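Long-range contacts in putative histidinol-phosphate aminotransferase (Erwinia carotovora atroseptica, PDB 3LY1), which binds pyridoxal-5'-phosphate and is probably a transaminase of the histidinol-phosphate aminotransferase kind: residues Ala181-Pro189 and Pro289-His297; Ala89-Leu100 and Ala112-Met121. One frame throughout, in Å; residues are numbered along the deposited sequence.

Contact 1 (Ala181-Pro189 and Pro289-His297); sequences AYAEFVNDP and PSEGNFVFH. With PLP (pyridoxal-5'-phosphate), chain E.
Phe294 stands edge-on against the ring of Tyr182 in a T-shaped stack beside the cofactor of this putative fold-type I aminotransferase, where the loop after strand 174-179 meets the start of strand 294-298. The planes are 74° apart, and Phe294 CE1 sits 3.6 Å above the centre of the Tyr182 ring. Ala181 CB lies on the opposite face, displaced toward the rim. Held between them, the phenol puts its OH 2.5 Å from O3 of the pyridoxal phosphate, a hydrogen bond near the ring plane.

The backbone sets Asn293 CB over the face of Phe185, 3.9 Å from the centroid in a CH-pi contact. With CG between backbone N and carbonyl carbon (chi1 64°), the amide stacks on that same ring, planes 26° apart. ND2 is bonded to the carbonyl of Asn24, whereas the buried OD1 has no polar partner and lies obliquely to the Tyr182 ring.

Toward the 186-188 end of the loop, Glu291 offers OE1 to two backbone N-H groups: Asn187 N at 2.7 Å, nearly along the C-O axis, and Asp188 N from above the carboxylate plane. A water donates to Asp188 OD2, which also pairs with Arg190, and to Glu291 OE2 at 2.8 Å.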
# COMPACT_ATOMS: atom_id res chain seq x y z
N ALA A 181 9.30 -2.86 15.11
CA ALA A 181 8.43 -3.94 14.62
C ALA A 181 8.19 -4.99 15.69
O ALA A 181 7.05 -5.39 15.91
CB ALA A 181 9.04 -4.59 13.36
N TYR A 182 9.25 -5.43 16.38
CA TYR A 182 9.13 -6.58 17.31
C TYR A 182 9.05 -6.21 18.79
O TYR A 182 9.24 -7.08 19.66
CB TYR A 182 10.29 -7.57 17.08
CG TYR A 182 10.39 -8.06 15.64
CD1 TYR A 182 9.59 -9.08 15.16
CD2 TYR A 182 11.29 -7.49 14.77
CE1 TYR A 182 9.68 -9.48 13.82
CE2 TYR A 182 11.40 -7.90 13.45
CZ TYR A 182 10.59 -8.90 12.98
OH TYR A 182 10.68 -9.29 11.64
N ALA A 183 8.79 -4.95 19.10
CA ALA A 183 9.04 -4.42 20.45
C ALA A 183 8.13 -5.03 21.53
O ALA A 183 8.56 -5.22 22.65
CB ALA A 183 8.93 -2.91 20.48
N GLU A 184 6.90 -5.41 21.19
CA GLU A 184 6.01 -5.98 22.20
C GLU A 184 6.41 -7.37 22.75
O GLU A 184 5.93 -7.79 23.80
CB GLU A 184 4.56 -6.00 21.70
CG GLU A 184 3.95 -4.60 21.49
CD GLU A 184 4.21 -3.97 20.12
OE1 GLU A 184 5.04 -4.47 19.34
OE2 GLU A 184 3.58 -2.93 19.82
N PHE A 185 7.30 -8.06 22.06
CA PHE A 185 7.81 -9.35 22.52
C PHE A 185 8.91 -9.21 23.57
O PHE A 185 9.29 -10.21 24.18
CB PHE A 185 8.38 -10.12 21.33
CG PHE A 185 7.37 -10.53 20.31
CD1 PHE A 185 6.44 -11.51 20.60
CD2 PHE A 185 7.39 -9.99 19.04
CE1 PHE A 185 5.51 -11.91 19.65
CE2 PHE A 185 6.47 -10.38 18.09
CZ PHE A 185 5.52 -11.34 18.39
N VAL A 186 9.45 -7.99 23.75
CA VAL A 186 10.69 -7.80 24.51
C VAL A 186 10.49 -8.11 26.00
O VAL A 186 9.47 -7.75 26.58
CB VAL A 186 11.27 -6.36 24.35
CG1 VAL A 186 12.40 -6.16 25.36
CG2 VAL A 186 11.80 -6.08 22.87
N ASN A 187 11.46 -8.82 26.59
CA ASN A 187 11.49 -9.05 28.05
C ASN A 187 12.58 -8.23 28.75
O ASN A 187 12.48 -7.95 29.91
CB ASN A 187 11.68 -10.55 28.33
CG ASN A 187 10.39 -11.34 28.08
OD1 ASN A 187 9.39 -11.14 28.77
ND2 ASN A 187 10.39 -12.20 27.06
N ASP A 188 13.62 -7.87 28.03
CA ASP A 188 14.78 -7.18 28.62
C ASP A 188 14.37 -5.79 29.16
O ASP A 188 13.91 -4.95 28.39
CB ASP A 188 15.85 -7.05 27.54
CG ASP A 188 17.22 -6.68 28.09
OD1 ASP A 188 17.28 -5.91 29.06
OD2 ASP A 188 18.23 -7.15 27.49
N PRO A 189 14.57 -5.52 30.46
CA PRO A 189 14.19 -4.21 31.01
C PRO A 189 15.11 -3.04 30.63
O PRO A 189 14.75 -1.91 30.94
CB PRO A 189 14.24 -4.44 32.53
CG PRO A 189 15.30 -5.47 32.68
CD PRO A 189 15.07 -6.41 31.53
N PRO A 289 20.68 -13.51 22.50
CA PRO A 289 19.43 -13.33 23.25
C PRO A 289 18.32 -12.90 22.27
O PRO A 289 18.58 -12.16 21.29
CB PRO A 289 19.75 -12.23 24.25
CG PRO A 289 21.24 -12.19 24.34
CD PRO A 289 21.77 -12.66 23.00
N SER A 290 17.15 -13.46 22.48
CA SER A 290 16.01 -13.32 21.58
C SER A 290 14.99 -12.48 22.31
O SER A 290 14.51 -12.87 23.37
CB SER A 290 15.42 -14.72 21.28
OG SER A 290 14.20 -14.63 20.58
N GLU A 291 14.70 -11.31 21.77
CA GLU A 291 13.72 -10.41 22.34
C GLU A 291 12.53 -10.18 21.40
O GLU A 291 11.58 -9.46 21.77
CB GLU A 291 14.38 -9.07 22.67
CG GLU A 291 15.47 -9.20 23.69
CD GLU A 291 14.98 -9.69 25.05
OE1 GLU A 291 13.82 -9.44 25.42
OE2 GLU A 291 15.77 -10.34 25.76
N GLY A 292 12.60 -10.78 20.20
CA GLY A 292 11.54 -10.79 19.21
C GLY A 292 10.88 -12.18 19.11
O GLY A 292 10.85 -12.91 20.09
N ASN A 293 10.39 -12.54 17.93
CA ASN A 293 9.74 -13.84 17.69
C ASN A 293 10.60 -14.75 16.78
O ASN A 293 10.10 -15.48 15.92
CB ASN A 293 8.30 -13.65 17.16
CG ASN A 293 8.22 -12.95 15.80
OD1 ASN A 293 9.20 -12.43 15.30
ND2 ASN A 293 7.02 -12.96 15.20
N PHE A 294 11.92 -14.68 17.00
CA PHE A 294 12.90 -15.48 16.25
C PHE A 294 14.22 -15.59 17.02
O PHE A 294 14.45 -14.80 17.94
CB PHE A 294 13.19 -14.86 14.88
CG PHE A 294 13.58 -13.38 14.95
CD1 PHE A 294 12.60 -12.40 14.97
CD2 PHE A 294 14.90 -13.00 14.98
CE1 PHE A 294 12.93 -11.06 15.03
CE2 PHE A 294 15.26 -11.65 15.02
CZ PHE A 294 14.27 -10.68 15.06
N VAL A 295 15.06 -16.56 16.67
CA VAL A 295 16.32 -16.77 17.36
C VAL A 295 17.41 -16.88 16.31
O VAL A 295 17.22 -17.52 15.23
CB VAL A 295 16.28 -18.07 18.26
CG1 VAL A 295 17.72 -18.43 18.84
CG2 VAL A 295 15.25 -17.96 19.36
N PHE A 296 18.53 -16.22 16.58
CA PHE A 296 19.67 -16.27 15.71
C PHE A 296 20.66 -17.18 16.42
O PHE A 296 21.03 -16.93 17.55
CB PHE A 296 20.22 -14.86 15.49
CG PHE A 296 21.02 -14.67 14.21
CD1 PHE A 296 20.43 -14.88 12.97
CD2 PHE A 296 22.32 -14.18 14.26
CE1 PHE A 296 21.15 -14.65 11.78
CE2 PHE A 296 23.05 -13.94 13.07
CZ PHE A 296 22.46 -14.17 11.85
N HIS A 297 21.01 -18.29 15.78
CA HIS A 297 21.99 -19.23 16.35
C HIS A 297 23.05 -19.69 15.36
O HIS A 297 22.87 -19.59 14.12
CB HIS A 297 21.32 -20.42 17.03
CG HIS A 297 20.75 -21.46 16.11
ND1 HIS A 297 21.51 -22.49 15.59
CD2 HIS A 297 19.48 -21.69 15.70
CE1 HIS A 297 20.73 -23.30 14.88
NE2 HIS A 297 19.48 -22.84 14.94
N1 PLP E . 10.85 -3.88 10.03
C2 PLP E . 11.44 -5.07 10.40
C2A PLP E . 12.59 -5.03 11.38
C3 PLP E . 10.97 -6.26 9.84
O3 PLP E . 11.57 -7.43 10.20
C4 PLP E . 9.91 -6.23 8.91
C4A PLP E . 9.31 -7.50 8.39
O4A PLP E . 10.10 -8.33 7.95
C5 PLP E . 9.34 -5.01 8.53
C6 PLP E . 9.84 -3.84 9.10
C5A PLP E . 8.21 -4.91 7.52
O4P PLP E . 7.00 -5.58 7.91
P PLP E . 5.57 -5.05 7.44
O1P PLP E . 5.63 -4.38 6.10
O2P PLP E . 5.20 -4.11 8.56
O3P PLP E . 4.75 -6.32 7.45
O HOH W 1 13.11 -12.58 25.64
O HOH W 2 18.36 -9.36 25.90

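Contact 2 (Ala89-Leu100 and Ala112-Met121); sequences ASLEAQLVIPEL and AGMKVTKVKM. With EDO (1,2-ethanediol), chain G.
Met114, present as selenomethionine, reaches from just before strand 115-119 across the beginning of strand 94-98 in a beta-alpha-beta unit whose helix is 104-111. Its CB rests 3.4 Å from Ala93 O, and CG then passes close to Ser90 O. The chain runs on extended to the selenium, which packs 3.7 Å from Ala89 CB. There it bends (chi3 58°), turning the methyl CE onto the backbone of the neighbouring strand, 3.3 Å from Gln94 C, where it also meets Ala93 CB at 3.6 Å and Leu95 CB. The whole side chain thus packs against the start of strand 94-98, next to the touching methyls of Ala89 and Ala112.

Beyond it the backbones zip together in parallel. Lys115 O accepts from Leu95 N, Leu95 O from Thr117 N at 2.8 Å and a nearly straight 173°, Thr117 O from Ile97 N, and Ile97 O from Val119 N. Leu95, Ile97 and Val116 turn to the face that helix 104-111 packs on, while Val96 on the other face lies against helix 129-137. Ile97 and Lys118 run side by side, CD1 3.8 Å from the lysine CG, and the extended Lys118 carries NZ on to a salt bridge with Glu106 and to a water shared with Glu99 O.

At the far end Glu99 N reaches Val119 O from above the carbonyl plane. Met121, also selenomethionine, folds back there, its selenium 3.5 Å from Pro98 CB.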
# COMPACT_ATOMS: atom_id res chain seq x y z
N ALA A 89 16.07 11.72 1.82
CA ALA A 89 17.14 11.41 0.89
C ALA A 89 17.63 12.64 0.13
O ALA A 89 16.87 13.54 -0.17
CB ALA A 89 16.65 10.34 -0.09
N SER A 90 18.92 12.68 -0.16
CA SER A 90 19.45 13.58 -1.17
C SER A 90 20.73 12.94 -1.69
O SER A 90 21.22 11.98 -1.11
CB SER A 90 19.72 14.96 -0.59
OG SER A 90 20.68 14.89 0.45
N LEU A 91 21.26 13.45 -2.80
CA LEU A 91 22.51 12.88 -3.34
C LEU A 91 23.68 13.14 -2.38
O LEU A 91 24.67 12.42 -2.46
CB LEU A 91 22.82 13.37 -4.77
CG LEU A 91 21.98 12.78 -5.93
CD1 LEU A 91 22.51 13.33 -7.30
CD2 LEU A 91 21.91 11.22 -5.92
N GLU A 92 23.52 14.10 -1.46
CA GLU A 92 24.59 14.39 -0.50
C GLU A 92 24.47 13.59 0.83
O GLU A 92 25.43 13.53 1.60
CB GLU A 92 24.69 15.90 -0.25
CG GLU A 92 25.18 16.70 -1.47
CD GLU A 92 24.19 16.72 -2.64
OE1 GLU A 92 22.95 16.72 -2.41
OE2 GLU A 92 24.65 16.74 -3.80
N ALA A 93 23.32 12.95 1.05
CA ALA A 93 23.06 12.18 2.27
C ALA A 93 23.72 10.78 2.34
O ALA A 93 23.99 10.11 1.32
CB ALA A 93 21.57 12.05 2.46
N GLN A 94 24.00 10.36 3.57
CA GLN A 94 24.48 9.00 3.82
C GLN A 94 23.45 8.30 4.71
O GLN A 94 22.79 8.96 5.51
CB GLN A 94 25.85 8.97 4.51
CG GLN A 94 25.83 9.43 5.97
CD GLN A 94 27.13 9.14 6.76
OE1 GLN A 94 27.31 9.70 7.83
NE2 GLN A 94 28.02 8.32 6.23
N LEU A 95 23.33 7.00 4.55
CA LEU A 95 22.58 6.18 5.50
C LEU A 95 23.63 5.50 6.39
O LEU A 95 24.56 4.90 5.87
CB LEU A 95 21.76 5.10 4.77
CG LEU A 95 21.13 4.03 5.63
CD1 LEU A 95 19.94 4.63 6.32
CD2 LEU A 95 20.72 2.78 4.81
N VAL A 96 23.46 5.61 7.70
CA VAL A 96 24.35 4.98 8.69
C VAL A 96 23.58 3.83 9.33
O VAL A 96 22.49 4.03 9.89
CB VAL A 96 24.84 5.98 9.76
CG1 VAL A 96 25.70 5.25 10.82
CG2 VAL A 96 25.67 7.10 9.11
N ILE A 97 24.14 2.62 9.19
CA ILE A 97 23.50 1.39 9.69
C ILE A 97 24.58 0.45 10.26
O ILE A 97 25.78 0.50 9.82
CB ILE A 97 22.73 0.60 8.58
CG1 ILE A 97 23.45 0.64 7.22
CG2 ILE A 97 21.24 1.12 8.43
CD1 ILE A 97 22.97 -0.46 6.19
N PRO A 98 24.18 -0.42 11.18
CA PRO A 98 24.95 -1.61 11.55
C PRO A 98 25.07 -2.51 10.34
O PRO A 98 24.17 -2.51 9.50
CB PRO A 98 24.08 -2.28 12.63
CG PRO A 98 23.12 -1.24 13.07
CD PRO A 98 22.86 -0.41 11.86
N GLU A 99 26.16 -3.26 10.24
CA GLU A 99 26.44 -4.05 9.06
C GLU A 99 25.39 -5.16 8.91
O GLU A 99 25.08 -5.56 7.77
CB GLU A 99 27.85 -4.63 9.11
CG GLU A 99 28.22 -5.44 7.88
CD GLU A 99 29.69 -5.74 7.78
OE1 GLU A 99 30.45 -5.43 8.74
OE2 GLU A 99 30.08 -6.30 6.73
N LEU A 100 24.87 -5.64 10.03
CA LEU A 100 23.91 -6.77 10.07
C LEU A 100 22.57 -6.31 10.67
O LEU A 100 22.39 -6.23 11.90
CB LEU A 100 24.45 -7.96 10.88
CG LEU A 100 23.59 -9.27 10.92
CD1 LEU A 100 23.63 -9.96 9.54
CD2 LEU A 100 24.04 -10.25 12.02
N ALA A 112 17.87 5.84 -3.84
CA ALA A 112 18.06 7.28 -3.72
C ALA A 112 19.48 7.77 -4.09
O ALA A 112 19.74 9.00 -4.17
CB ALA A 112 17.64 7.74 -2.29
N GLY A 113 20.40 6.86 -4.34
CA GLY A 113 21.76 7.26 -4.76
C GLY A 113 22.62 7.72 -3.59
O GLY A 113 23.64 8.35 -3.78
N MSE A 114 22.21 7.36 -2.38
CA MSE A 114 22.94 7.73 -1.17
C MSE A 114 24.15 6.84 -0.89
O MSE A 114 24.14 5.61 -1.14
CB MSE A 114 22.00 7.67 0.03
CG MSE A 114 20.90 8.71 -0.05
SE MSE A 114 19.54 8.43 1.34
CE MSE A 114 20.71 8.56 2.95
N LYS A 115 25.18 7.44 -0.31
CA LYS A 115 26.24 6.69 0.34
C LYS A 115 25.64 5.83 1.45
O LYS A 115 24.81 6.30 2.21
CB LYS A 115 27.24 7.66 0.96
CG LYS A 115 28.38 7.00 1.68
CD LYS A 115 29.40 8.03 2.17
CE LYS A 115 30.62 7.31 2.76
NZ LYS A 115 31.73 8.28 2.94
N VAL A 116 26.07 4.58 1.54
CA VAL A 116 25.61 3.68 2.61
C VAL A 116 26.82 3.34 3.46
O VAL A 116 27.80 2.79 2.94
CB VAL A 116 24.98 2.41 2.06
CG1 VAL A 116 24.66 1.46 3.19
CG2 VAL A 116 23.70 2.75 1.28
N THR A 117 26.78 3.72 4.72
CA THR A 117 27.91 3.58 5.63
C THR A 117 27.56 2.52 6.67
O THR A 117 26.75 2.76 7.57
CB THR A 117 28.25 4.95 6.29
OG1 THR A 117 28.61 5.90 5.27
CG2 THR A 117 29.42 4.83 7.29
N LYS A 118 28.16 1.34 6.52
CA LYS A 118 27.89 0.22 7.40
C LYS A 118 28.99 0.14 8.45
O LYS A 118 30.18 0.26 8.12
CB LYS A 118 27.84 -1.10 6.62
CG LYS A 118 26.63 -1.27 5.75
CD LYS A 118 26.69 -2.59 4.96
CE LYS A 118 25.64 -2.59 3.88
NZ LYS A 118 25.50 -3.92 3.25
N VAL A 119 28.59 -0.03 9.71
CA VAL A 119 29.48 -0.12 10.84
C VAL A 119 29.51 -1.56 11.34
O VAL A 119 28.47 -2.15 11.69
CB VAL A 119 29.04 0.84 11.97
CG1 VAL A 119 29.95 0.69 13.20
CG2 VAL A 119 29.00 2.28 11.45
N LYS A 120 30.71 -2.11 11.38
CA LYS A 120 30.92 -3.50 11.78
C LYS A 120 30.27 -3.77 13.14
O LYS A 120 30.27 -2.90 14.00
CB LYS A 120 32.42 -3.81 11.79
CG LYS A 120 32.78 -5.28 12.00
CD LYS A 120 34.31 -5.48 12.09
CE LYS A 120 34.68 -6.97 12.22
NZ LYS A 120 35.86 -7.31 11.35
N MSE A 121 29.67 -4.93 13.31
CA MSE A 121 29.12 -5.31 14.60
C MSE A 121 30.25 -5.52 15.63
O MSE A 121 31.40 -5.82 15.26
CB MSE A 121 28.31 -6.61 14.51
CG MSE A 121 27.21 -6.62 13.44
SE MSE A 121 26.03 -5.09 13.40
CE MSE A 121 24.66 -5.75 14.59
C1 EDO G . 21.68 -4.38 6.07
O1 EDO G . 21.43 -3.49 4.98
C2 EDO G . 21.80 -5.87 5.68
O2 EDO G . 22.56 -6.61 6.69
O HOH W 3 25.48 10.67 -0.65
O HOH W 4 25.65 -5.77 5.30

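In the fold
Contact 2 comes first along the chain and closes before contact 1 opens; their centres lie about 25 Å apart. The seven-stranded mixed sheet connects them. Strands 94-98 and 115-119 form one margin of it within this chain, while residues 181-189 leave the end of strand 174-179, two places in from 94-98 across strand 143-148. Contact 1 then joins that large sheet to a separate antiparallel pair, 294-298 with 327-331, which supplies a second-shell residue, Phe294, behind the tyrosine that bonds the cofactor. The two contacts meet directly where Phe296 CE2 packs 4.0 Å from Leu100 CD2, linking the sheet margin to strand 294-298.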